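Local coordinates for protein sialidase B (Streptococcus pneumoniae serotype 4, PDB 4XJW) that cleaves terminal sialic acid residues from oligosaccharides, glycoproteins and glycolipids, as a sialidase that acts as an intramolecular trans-sialidase, at residues R207-T213 against Y615-L621; Q554-I558 against V570-P575; R218-D224 against I239-D245; H625-E631 against V647-E653. The protein carries 1 engineered substitution. All blocks are in the same frame, centred on the assembly; numbering follows the deposited sequence.

In the fold
Interaction 1 is the junction of the set: 207-213 and 615-621 belong to different sheets and are bridged by hydroxyls, a water, an inhibitor and a cation-pi contact. Interactions 2, 3 and 4 each pair antiparallel strands within one sheet through regular backbone hydrogen bonds. Interaction 3 uses the strand beside 205-213, and interaction 4 the strand beside 616-620, while S573 of interaction 2 reaches S616 from a third sheet. All touching residues of interactions 1 and 2 are buried. Interactions 3 and 4 are buried over most of their length, but each ends at an exposed acid, D245 or E653, beside a charged or polar cluster.

Interaction 1: R207-T213 against Y615-L621; sequences RIPTLYT and YSAITEL. With OPX ((1s,3R,4S)-1-[(cyclohexylamino)methyl]-3,4-dihydroxycyclopentanesulfonic acid), chain B.
The guanidinium of R207 turns its edge to a face of the Y615 ring: NH2 sits 3.4 Å from Y615 CD1, with the two planes 75° apart. CZ lies 4.8 Å from the ring centroid, close to its normal, which makes this a cation-pi contact. The bends at chi2 and chi3 carry the guanidinium there, and a salt bridge from NE to E631 anchors it. Y615 OH is hydrogen-bonded to E503. By similarity R207 binds substrate and Y615 is the nucleophile, so this end is consistent with the active site.

Further along, A617 CB packs 3.9 Å from L211 CG, and one water donates to both P209 O and S616 O. At the far end T619 OG1 donates to T213 OG1 (2.9 Å), which donates to E620 O (2.7 Å) from above the carbonyl plane. The inhibitor's cyclopentane atom CAP rests 3.7 Å above the centre of the Y212 ring. The segments run 22° apart, yet neither direct hydrogen bond between them joins backbone to backbone: each relies on a threonine hydroxyl, and the inhibitor's OAD joins this same hydroxyl group through T213 N (3.0 Å) and, weakly, T619 OG1.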
# COMPACT_ATOMS: atom_id res chain seq x y z
N ARG A 207 -1.55 1.70 -1.42
CA ARG A 207 -1.84 0.65 -0.45
C ARG A 207 -2.57 -0.47 -1.17
O ARG A 207 -3.12 -0.27 -2.26
CB ARG A 207 -2.71 1.13 0.73
CG ARG A 207 -1.95 1.85 1.89
CD ARG A 207 -2.52 1.46 3.27
NE ARG A 207 -2.35 0.06 3.63
CZ ARG A 207 -2.96 -0.54 4.66
NH1 ARG A 207 -3.80 0.16 5.43
NH2 ARG A 207 -2.75 -1.84 4.93
N ILE A 208 -2.60 -1.63 -0.54
CA ILE A 208 -3.43 -2.76 -0.96
C ILE A 208 -3.02 -3.34 -2.33
O ILE A 208 -3.81 -3.31 -3.28
CB ILE A 208 -4.95 -2.42 -0.99
CG1 ILE A 208 -5.36 -1.46 0.14
CG2 ILE A 208 -5.77 -3.68 -0.86
CD1 ILE A 208 -5.07 -1.97 1.55
N PRO A 209 -1.80 -3.87 -2.44
CA PRO A 209 -1.30 -4.39 -3.72
C PRO A 209 -1.91 -5.73 -4.07
O PRO A 209 -2.27 -6.52 -3.19
CB PRO A 209 0.19 -4.61 -3.43
CG PRO A 209 0.25 -4.87 -1.94
CD PRO A 209 -0.79 -3.96 -1.36
N THR A 210 -2.00 -6.00 -5.38
CA THR A 210 -2.40 -7.31 -5.89
C THR A 210 -1.44 -7.71 -7.01
O THR A 210 -0.76 -6.86 -7.60
CB THR A 210 -3.86 -7.34 -6.42
OG1 THR A 210 -3.91 -6.80 -7.75
CG2 THR A 210 -4.81 -6.55 -5.50
N LEU A 211 -1.37 -9.01 -7.27
CA LEU A 211 -0.63 -9.57 -8.41
C LEU A 211 -1.40 -10.76 -8.95
O LEU A 211 -2.02 -11.48 -8.19
CB LEU A 211 0.76 -10.06 -7.96
CG LEU A 211 1.84 -9.05 -7.59
CD1 LEU A 211 3.05 -9.76 -6.97
CD2 LEU A 211 2.25 -8.23 -8.80
N TYR A 212 -1.33 -10.98 -10.25
CA TYR A 212 -2.01 -12.11 -10.86
C TYR A 212 -1.31 -12.43 -12.17
O TYR A 212 -1.00 -11.54 -12.96
CB TYR A 212 -3.47 -11.74 -11.16
CG TYR A 212 -4.37 -12.91 -11.49
CD1 TYR A 212 -4.36 -13.49 -12.76
CD2 TYR A 212 -5.23 -13.43 -10.55
CE1 TYR A 212 -5.20 -14.56 -13.07
CE2 TYR A 212 -6.07 -14.48 -10.84
CZ TYR A 212 -6.06 -15.04 -12.10
OH TYR A 212 -6.90 -16.10 -12.36
N THR A 213 -1.06 -13.72 -12.39
CA THR A 213 -0.34 -14.15 -13.59
C THR A 213 -1.36 -14.61 -14.63
O THR A 213 -2.10 -15.57 -14.41
CB THR A 213 0.63 -15.28 -13.27
OG1 THR A 213 1.55 -14.82 -12.27
CG2 THR A 213 1.40 -15.71 -14.51
N TYR A 615 0.11 -5.57 4.24
CA TYR A 615 -0.61 -6.27 3.19
C TYR A 615 0.35 -6.68 2.09
O TYR A 615 1.39 -6.04 1.86
CB TYR A 615 -1.75 -5.42 2.60
CG TYR A 615 -2.99 -5.31 3.44
CD1 TYR A 615 -2.93 -5.20 4.82
CD2 TYR A 615 -4.24 -5.25 2.85
CE1 TYR A 615 -4.08 -5.07 5.58
CE2 TYR A 615 -5.39 -5.12 3.60
CZ TYR A 615 -5.30 -5.01 4.96
OH TYR A 615 -6.45 -4.86 5.72
N SER A 616 0.00 -7.77 1.41
CA SER A 616 0.91 -8.34 0.44
C SER A 616 0.19 -9.05 -0.69
O SER A 616 -0.97 -9.46 -0.59
CB SER A 616 1.88 -9.29 1.13
OG SER A 616 1.19 -10.46 1.57
N ALA A 617 0.93 -9.18 -1.79
CA ALA A 617 0.47 -9.90 -2.97
C ALA A 617 1.58 -10.85 -3.40
O ALA A 617 2.76 -10.47 -3.47
CB ALA A 617 0.14 -8.90 -4.07
N ILE A 618 1.20 -12.10 -3.68
CA ILE A 618 2.16 -13.05 -4.24
C ILE A 618 1.64 -13.75 -5.49
O ILE A 618 0.45 -14.04 -5.61
CB ILE A 618 2.64 -14.10 -3.20
CG1 ILE A 618 1.46 -14.88 -2.61
CG2 ILE A 618 3.48 -13.42 -2.10
CD1 ILE A 618 1.93 -16.05 -1.74
N THR A 619 2.53 -14.00 -6.43
CA THR A 619 2.14 -14.79 -7.58
C THR A 619 3.33 -15.55 -8.13
O THR A 619 4.47 -15.10 -8.03
CB THR A 619 1.43 -13.93 -8.66
OG1 THR A 619 0.64 -14.79 -9.49
CG2 THR A 619 2.43 -13.13 -9.53
N GLU A 620 3.05 -16.73 -8.68
CA GLU A 620 4.06 -17.47 -9.40
C GLU A 620 4.21 -16.85 -10.77
O GLU A 620 3.25 -16.75 -11.53
CB GLU A 620 3.68 -18.95 -9.52
CG GLU A 620 4.75 -19.78 -10.23
CD GLU A 620 4.41 -21.25 -10.29
OE1 GLU A 620 3.35 -21.65 -9.75
OE2 GLU A 620 5.20 -22.01 -10.90
N LEU A 621 5.42 -16.39 -11.06
CA LEU A 621 5.75 -15.85 -12.37
C LEU A 621 5.83 -17.01 -13.35
O LEU A 621 6.02 -18.17 -12.95
CB LEU A 621 7.06 -15.06 -12.30
CG LEU A 621 7.03 -14.01 -11.17
CD1 LEU A 621 8.39 -13.43 -10.91
CD2 LEU A 621 6.02 -12.91 -11.48
CAF OPX B . 3.08 -20.81 -13.92
CAG OPX B . 1.99 -21.53 -14.65
CAH OPX B . 2.65 -19.41 -13.60
CAI OPX B . 0.72 -21.53 -13.85
CAJ OPX B . 1.37 -19.37 -12.82
CAK OPX B . -1.61 -18.92 -12.62
CAL OPX B . -2.31 -18.84 -10.16
CAM OPX B . -3.33 -17.31 -11.70
CAO OPX B . -2.87 -17.67 -9.44
CAP OPX B . -2.90 -16.59 -10.43
CAQ OPX B . 0.28 -20.13 -13.53
CAR OPX B . -2.76 -18.72 -11.59
NAN OPX B . -0.93 -20.23 -12.70
OAA OPX B . -3.42 -21.28 -11.79
OAB OPX B . -5.08 -19.77 -10.85
OAC OPX B . -2.12 -17.34 -8.32
OAD OPX B . -1.66 -16.04 -10.64
OAE OPX B . -4.62 -19.70 -13.21
SAS OPX B . -4.04 -19.93 -11.88
O HOH W 1 -2.93 -9.10 -2.45

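Interaction 2: Q554-I558 against V570-P575; sequences QVSAI and VILSTP
Strands 556-559 and 569-575 form a beta hairpin, the first half of a four-stranded antiparallel sheet, and S556 and I558 pair with S573 and I571 across it. Both are hydrogen-bonded pairs. S573 N reaches S556 O at 2.9 Å and S556 N reaches S573 O at 3.1 Å; at the other pair, I571 N to I558 O and I558 N to I571 O are each 2.9 Å. The axes run at 168°, close to exactly antiparallel. Between the two pairs, A557 faces L572 as a non-hydrogen-bonded pair, and the CA-H of A557 points at I571 O.

Such four-stranded sheets are the blades of the beta-propeller in sialidases of this family; here 584-592 continues the sheet beyond 569-575. On one face A557 CB touches branch CD2 of L572 at 3.6 Å, and F517 of another sheet packs against both. On the other face I558 and I571 lie side by side, CG1 of the former 4.1 Å from CB of the latter. S556 OG, set between its backbone N and carbonyl carbon (chi1 51°), comes 3.3 Å from S573 CB. The serine hydroxyls of S556 and S573 both hydrogen-bond S616 OG, and S573 OG also bonds Y613 OH. Beyond the paired part, Q554 OE1 takes the S616 N-H while NE2 bonds P454 O, and I558 touches the bound inhibitor.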
# COMPACT_ATOMS: atom_id res chain seq x y z
N GLN A 554 -4.08 -8.97 6.30
CA GLN A 554 -4.34 -9.74 5.09
C GLN A 554 -3.24 -10.79 4.90
O GLN A 554 -2.06 -10.53 5.18
CB GLN A 554 -4.37 -8.79 3.88
CG GLN A 554 -4.75 -9.46 2.55
CD GLN A 554 -3.94 -8.95 1.37
OE1 GLN A 554 -2.93 -8.27 1.54
NE2 GLN A 554 -4.38 -9.28 0.17
N VAL A 555 -3.64 -11.98 4.44
CA VAL A 555 -2.71 -13.04 4.07
C VAL A 555 -2.95 -13.35 2.60
O VAL A 555 -4.10 -13.52 2.16
CB VAL A 555 -2.90 -14.31 4.93
CG1 VAL A 555 -4.35 -14.77 4.93
CG2 VAL A 555 -2.00 -15.44 4.46
N SER A 556 -1.88 -13.40 1.82
CA SER A 556 -2.03 -13.81 0.43
C SER A 556 -1.53 -15.24 0.30
O SER A 556 -0.75 -15.71 1.14
CB SER A 556 -1.32 -12.85 -0.52
OG SER A 556 0.03 -12.61 -0.15
N ALA A 557 -2.01 -15.95 -0.72
CA ALA A 557 -1.82 -17.40 -0.77
C ALA A 557 -1.86 -17.88 -2.20
O ALA A 557 -2.72 -17.47 -2.96
CB ALA A 557 -2.90 -18.09 0.03
N ILE A 558 -0.94 -18.78 -2.54
CA ILE A 558 -0.98 -19.41 -3.87
C ILE A 558 -0.69 -20.90 -3.81
O ILE A 558 -0.07 -21.39 -2.86
CB ILE A 558 0.02 -18.76 -4.86
CG1 ILE A 558 1.46 -18.89 -4.33
CG2 ILE A 558 -0.33 -17.31 -5.12
CD1 ILE A 558 2.55 -18.57 -5.38
N VAL A 570 1.77 -25.18 -1.15
CA VAL A 570 1.05 -23.92 -1.00
C VAL A 570 2.02 -22.91 -0.40
O VAL A 570 2.86 -23.28 0.43
CB VAL A 570 -0.17 -24.12 -0.09
CG1 VAL A 570 -0.76 -22.80 0.36
CG2 VAL A 570 -1.20 -24.96 -0.82
N ILE A 571 1.95 -21.66 -0.84
CA ILE A 571 2.80 -20.62 -0.26
C ILE A 571 1.93 -19.50 0.30
O ILE A 571 1.05 -18.98 -0.38
CB ILE A 571 3.83 -20.08 -1.26
CG1 ILE A 571 4.63 -21.24 -1.86
CG2 ILE A 571 4.75 -19.07 -0.58
CD1 ILE A 571 5.54 -20.83 -3.00
N LEU A 572 2.17 -19.15 1.57
CA LEU A 572 1.47 -18.06 2.22
C LEU A 572 2.42 -16.87 2.41
O LEU A 572 3.61 -17.06 2.66
CB LEU A 572 0.98 -18.51 3.60
CG LEU A 572 0.00 -19.67 3.74
CD1 LEU A 572 -0.42 -19.79 5.21
CD2 LEU A 572 -1.22 -19.51 2.86
N SER A 573 1.89 -15.66 2.32
CA SER A 573 2.64 -14.44 2.62
C SER A 573 1.89 -13.66 3.70
O SER A 573 0.70 -13.40 3.56
CB SER A 573 2.76 -13.58 1.36
OG SER A 573 3.13 -12.25 1.67
N THR A 574 2.61 -13.28 4.76
CA THR A 574 1.99 -12.64 5.92
C THR A 574 3.08 -12.13 6.84
O THR A 574 4.18 -12.68 6.85
CB THR A 574 1.12 -13.66 6.71
OG1 THR A 574 0.63 -13.07 7.92
CG2 THR A 574 1.93 -14.90 7.05
N PRO A 575 2.78 -11.08 7.63
CA PRO A 575 3.64 -10.83 8.79
C PRO A 575 3.57 -12.03 9.73
O PRO A 575 2.52 -12.68 9.84
CB PRO A 575 2.98 -9.61 9.44
CG PRO A 575 1.53 -9.68 9.00
CD PRO A 575 1.65 -10.15 7.57

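Interaction 3: R218-D224 against I239-D245; sequences RVLSSID and IATSYSD
The guanidinium of R218 lies flat on the Y243 ring, CZ 3.8 Å from the ring centroid and the planes 17° apart, while D245 grips its edge. The overlap is displaced toward the CD1-CE1 side of the ring. R218 uses NE and NH2 side-on, one to each carboxylate oxygen: NE to OD1 at 2.8 Å is nearly straight (178°) and in the guanidinium plane, and NH2 to OD2 at 3.0 Å is tilted from it. Both oxygens offer their syn lone pairs. R218 is extended as far as chi2 and turns at chi3 (-71°), bringing the group over the ring; NH1 goes to E431.

Behind this corner the strands pair antiparallel in unbroken register from V219-S244 to D224-I239. S244 N lies 2.8 Å from V219 O, whereas I223 N to A240 O is weak. S242 to D245 lie in the first Asp-box repeat, where S244 OG bonds T250 O and G248 N. Away from 239-245, strand 219-226 meets strand 205-213, and S222 OG bonds T210 OG1. With two acids and an aromatic face around it, R218 probably stays charged, and its two bonds tie D245 of the repeat to the residue leading into the neighbouring strand.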
# COMPACT_ATOMS: atom_id res chain seq x y z
N ARG A 218 1.74 -12.53 -19.15
CA ARG A 218 1.70 -11.18 -18.60
C ARG A 218 1.32 -11.24 -17.12
O ARG A 218 0.42 -11.97 -16.74
CB ARG A 218 0.72 -10.30 -19.37
CG ARG A 218 0.51 -8.91 -18.76
CD ARG A 218 -0.32 -8.02 -19.68
NE ARG A 218 0.44 -7.62 -20.86
CZ ARG A 218 -0.04 -6.83 -21.83
NH1 ARG A 218 -1.28 -6.36 -21.76
NH2 ARG A 218 0.73 -6.52 -22.86
N VAL A 219 2.03 -10.49 -16.30
CA VAL A 219 1.72 -10.41 -14.87
C VAL A 219 1.08 -9.05 -14.63
O VAL A 219 1.63 -8.02 -15.04
CB VAL A 219 2.99 -10.56 -14.01
CG1 VAL A 219 2.64 -10.46 -12.53
CG2 VAL A 219 3.67 -11.89 -14.31
N LEU A 220 -0.10 -9.05 -14.01
CA LEU A 220 -0.89 -7.84 -13.79
C LEU A 220 -0.88 -7.49 -12.31
O LEU A 220 -0.91 -8.39 -11.45
CB LEU A 220 -2.32 -8.05 -14.26
CG LEU A 220 -3.31 -6.88 -14.23
CD1 LEU A 220 -2.81 -5.77 -15.14
CD2 LEU A 220 -4.72 -7.33 -14.65
N SER A 221 -0.83 -6.20 -12.01
CA SER A 221 -0.92 -5.73 -10.62
C SER A 221 -1.96 -4.64 -10.53
O SER A 221 -2.03 -3.77 -11.38
CB SER A 221 0.44 -5.21 -10.14
OG SER A 221 0.36 -4.59 -8.85
N SER A 222 -2.77 -4.68 -9.47
CA SER A 222 -3.62 -3.54 -9.14
C SER A 222 -3.29 -3.00 -7.75
O SER A 222 -2.59 -3.65 -6.97
CB SER A 222 -5.12 -3.86 -9.26
OG SER A 222 -5.53 -4.85 -8.34
N ILE A 223 -3.78 -1.79 -7.47
CA ILE A 223 -3.40 -1.07 -6.26
C ILE A 223 -4.41 0.03 -5.98
O ILE A 223 -5.09 0.50 -6.90
CB ILE A 223 -1.98 -0.46 -6.42
CG1 ILE A 223 -1.39 -0.04 -5.08
CG2 ILE A 223 -1.98 0.77 -7.31
CD1 ILE A 223 -0.24 -0.85 -4.66
N ASP A 224 -4.54 0.39 -4.71
CA ASP A 224 -5.20 1.64 -4.32
C ASP A 224 -4.21 2.77 -4.52
O ASP A 224 -3.14 2.78 -3.90
CB ASP A 224 -5.53 1.63 -2.82
CG ASP A 224 -6.78 0.84 -2.46
OD1 ASP A 224 -7.19 -0.11 -3.15
OD2 ASP A 224 -7.34 1.17 -1.39
N ILE A 239 -8.44 3.09 -8.26
CA ILE A 239 -7.75 1.81 -8.49
C ILE A 239 -6.88 1.93 -9.73
O ILE A 239 -7.37 2.30 -10.80
CB ILE A 239 -8.74 0.65 -8.68
CG1 ILE A 239 -9.74 0.56 -7.52
CG2 ILE A 239 -7.98 -0.66 -8.84
CD1 ILE A 239 -9.10 0.45 -6.13
N ALA A 240 -5.59 1.65 -9.58
CA ALA A 240 -4.64 1.74 -10.70
C ALA A 240 -4.08 0.36 -11.01
O ALA A 240 -4.08 -0.53 -10.15
CB ALA A 240 -3.51 2.72 -10.37
N THR A 241 -3.61 0.19 -12.24
CA THR A 241 -3.02 -1.08 -12.68
C THR A 241 -1.75 -0.86 -13.49
O THR A 241 -1.56 0.19 -14.10
CB THR A 241 -4.00 -1.97 -13.51
OG1 THR A 241 -4.39 -1.28 -14.70
CG2 THR A 241 -5.28 -2.29 -12.75
N SER A 242 -0.90 -1.89 -13.47
CA SER A 242 0.32 -1.95 -14.27
C SER A 242 0.61 -3.42 -14.59
O SER A 242 0.22 -4.30 -13.84
CB SER A 242 1.48 -1.32 -13.48
OG SER A 242 2.73 -1.49 -14.15
N TYR A 243 1.26 -3.70 -15.72
CA TYR A 243 1.58 -5.09 -16.06
C TYR A 243 3.03 -5.23 -16.49
O TYR A 243 3.69 -4.25 -16.88
CB TYR A 243 0.64 -5.64 -17.18
CG TYR A 243 0.60 -4.74 -18.39
CD1 TYR A 243 1.57 -4.82 -19.36
CD2 TYR A 243 -0.38 -3.76 -18.50
CE1 TYR A 243 1.56 -3.96 -20.46
CE2 TYR A 243 -0.41 -2.90 -19.57
CZ TYR A 243 0.56 -3.00 -20.55
OH TYR A 243 0.53 -2.14 -21.62
N SER A 244 3.54 -6.45 -16.39
CA SER A 244 4.88 -6.76 -16.84
C SER A 244 4.81 -7.90 -17.84
O SER A 244 4.12 -8.90 -17.61
CB SER A 244 5.75 -7.17 -15.64
OG SER A 244 6.98 -7.70 -16.13
N ASP A 245 5.54 -7.76 -18.96
CA ASP A 245 5.60 -8.81 -19.97
C ASP A 245 6.91 -9.58 -19.94
O ASP A 245 7.15 -10.46 -20.79
CB ASP A 245 5.35 -8.24 -21.38
CG ASP A 245 3.92 -7.86 -21.58
OD1 ASP A 245 3.05 -8.58 -21.05
OD2 ASP A 245 3.65 -6.84 -22.25

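Interaction 4: H625-E631 against V647-E653; sequences HIGVLFE and VQYIDLE
H625 ND1 donates to D651 OD1 over 2.7 Å, an almost straight bond (178°) that lies in the imidazole plane and uses the syn lone pair of the carboxylate. This His-carboxylate pair stands at one end of an antiparallel strand pair, 626-631 with 647-652, within the sheet that also holds 616-620. Over one face of the same ring lies E653, its CG 3.7 Å from the ring centroid in a CH-pi contact, and its carboxylate plane is nearly parallel to the imidazole. CG of D651 is turned anti to the backbone N (chi1 179°), which directs the carboxylate to the histidine. The nearby acids would be expected to favour a protonated imidazole.

The backbone ladder runs on from this end. I626 N to L652 O is 2.7 Å, and matching bonds join V628 with I650 and F630 with Q648. On one face V628 CB packs 3.8 Å from I650 CG1, and the F630 ring follows, stacked in turn on Y613. On the other, L629 CD1 touches V647 CG1 and Y649 CB, each at 3.8 Å, and the Y649 ring runs along G627.

Further out, backbone bonds join G627 to T619 and L629 to A617, while Y649 bonds Q192, consistent with an earlier segment adding to the sheet edge, as in closure of a propeller ring. E631, salt-bridged to R207, also accepts from I208 N (at OE2) and Y615 N (at OE1) at the active-site end. Y649 OH ends 3.6 Å from G627 CA.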
# COMPACT_ATOMS: atom_id res chain seq x y z
N HIS A 625 9.61 -18.43 -10.82
CA HIS A 625 9.97 -17.57 -9.68
C HIS A 625 8.70 -17.13 -8.98
O HIS A 625 7.59 -17.35 -9.49
CB HIS A 625 10.73 -16.33 -10.14
CG HIS A 625 12.09 -16.62 -10.69
ND1 HIS A 625 13.17 -15.79 -10.46
CD2 HIS A 625 12.53 -17.61 -11.50
CE1 HIS A 625 14.22 -16.27 -11.09
NE2 HIS A 625 13.87 -17.38 -11.71
N ILE A 626 8.88 -16.50 -7.82
CA ILE A 626 7.78 -15.94 -7.06
C ILE A 626 7.95 -14.43 -7.02
O ILE A 626 9.02 -13.93 -6.67
CB ILE A 626 7.79 -16.46 -5.62
CG1 ILE A 626 7.73 -17.99 -5.58
CG2 ILE A 626 6.63 -15.85 -4.84
CD1 ILE A 626 6.49 -18.61 -6.19
N GLY A 627 6.91 -13.70 -7.42
CA GLY A 627 6.90 -12.26 -7.27
C GLY A 627 6.09 -11.87 -6.04
O GLY A 627 5.02 -12.44 -5.79
N VAL A 628 6.61 -10.91 -5.28
CA VAL A 628 5.95 -10.42 -4.06
C VAL A 628 5.88 -8.90 -4.16
O VAL A 628 6.89 -8.23 -4.35
CB VAL A 628 6.71 -10.83 -2.78
CG1 VAL A 628 5.92 -10.45 -1.54
CG2 VAL A 628 7.01 -12.33 -2.76
N LEU A 629 4.67 -8.36 -4.09
CA LEU A 629 4.45 -6.92 -4.03
C LEU A 629 3.81 -6.66 -2.67
O LEU A 629 2.73 -7.18 -2.38
CB LEU A 629 3.53 -6.46 -5.15
CG LEU A 629 3.24 -4.97 -5.23
CD1 LEU A 629 4.52 -4.20 -5.52
CD2 LEU A 629 2.19 -4.69 -6.30
N PHE A 630 4.47 -5.88 -1.84
CA PHE A 630 4.02 -5.78 -0.45
C PHE A 630 4.24 -4.40 0.16
O PHE A 630 5.11 -3.63 -0.28
CB PHE A 630 4.73 -6.83 0.41
CG PHE A 630 6.21 -6.60 0.56
CD1 PHE A 630 7.10 -7.00 -0.43
CD2 PHE A 630 6.71 -5.97 1.70
CE1 PHE A 630 8.48 -6.78 -0.30
CE2 PHE A 630 8.08 -5.76 1.84
CZ PHE A 630 8.96 -6.16 0.85
N GLU A 631 3.45 -4.12 1.20
CA GLU A 631 3.60 -2.91 1.97
C GLU A 631 4.76 -3.08 2.94
O GLU A 631 4.62 -3.78 3.94
CB GLU A 631 2.29 -2.63 2.72
CG GLU A 631 1.11 -2.27 1.79
CD GLU A 631 -0.22 -2.16 2.52
OE1 GLU A 631 -0.34 -2.64 3.68
OE2 GLU A 631 -1.15 -1.56 1.94
N VAL A 647 5.36 0.55 -0.92
CA VAL A 647 4.86 -0.65 -1.61
C VAL A 647 5.92 -1.02 -2.64
O VAL A 647 6.20 -0.25 -3.57
CB VAL A 647 3.50 -0.43 -2.29
CG1 VAL A 647 3.06 -1.69 -3.06
CG2 VAL A 647 2.43 -0.05 -1.25
N GLN A 648 6.55 -2.17 -2.43
CA GLN A 648 7.74 -2.58 -3.17
C GLN A 648 7.61 -4.01 -3.68
O GLN A 648 6.88 -4.82 -3.12
CB GLN A 648 8.96 -2.45 -2.27
CG GLN A 648 9.20 -1.03 -1.80
CD GLN A 648 10.39 -0.88 -0.88
OE1 GLN A 648 11.04 -1.85 -0.51
NE2 GLN A 648 10.68 0.38 -0.50
N TYR A 649 8.33 -4.29 -4.77
CA TYR A 649 8.27 -5.58 -5.46
C TYR A 649 9.62 -6.29 -5.41
O TYR A 649 10.67 -5.70 -5.71
CB TYR A 649 7.88 -5.35 -6.94
CG TYR A 649 7.90 -6.62 -7.77
CD1 TYR A 649 6.84 -7.51 -7.72
CD2 TYR A 649 8.98 -6.94 -8.60
CE1 TYR A 649 6.84 -8.68 -8.48
CE2 TYR A 649 8.99 -8.11 -9.37
CZ TYR A 649 7.91 -8.98 -9.29
OH TYR A 649 7.88 -10.15 -10.02
N ILE A 650 9.59 -7.57 -5.04
CA ILE A 650 10.79 -8.40 -5.08
C ILE A 650 10.54 -9.69 -5.86
O ILE A 650 9.40 -10.12 -6.01
CB ILE A 650 11.32 -8.75 -3.67
CG1 ILE A 650 10.26 -9.50 -2.87
CG2 ILE A 650 11.77 -7.48 -2.93
CD1 ILE A 650 10.76 -10.07 -1.55
N ASP A 651 11.63 -10.30 -6.33
CA ASP A 651 11.60 -11.57 -7.05
C ASP A 651 12.34 -12.62 -6.22
O ASP A 651 13.49 -12.39 -5.83
CB ASP A 651 12.27 -11.39 -8.42
CG ASP A 651 12.31 -12.68 -9.23
OD1 ASP A 651 13.18 -13.54 -8.97
OD2 ASP A 651 11.47 -12.81 -10.15
N LEU A 652 11.70 -13.75 -5.95
CA LEU A 652 12.33 -14.82 -5.19
C LEU A 652 12.28 -16.13 -5.96
O LEU A 652 11.39 -16.35 -6.80
CB LEU A 652 11.64 -14.99 -3.84
CG LEU A 652 11.78 -13.81 -2.87
CD1 LEU A 652 10.82 -13.97 -1.70
CD2 LEU A 652 13.21 -13.69 -2.39
N GLU A 653 13.24 -17.01 -5.68
CA GLU A 653 13.25 -18.36 -6.22
C GLU A 653 12.94 -19.37 -5.11
O GLU A 653 13.19 -19.08 -3.94
CB GLU A 653 14.60 -18.68 -6.86
CG GLU A 653 14.93 -17.79 -8.03
CD GLU A 653 16.21 -18.19 -8.72
OE1 GLU A 653 16.18 -19.14 -9.53
OE2 GLU A 653 17.25 -17.55 -8.45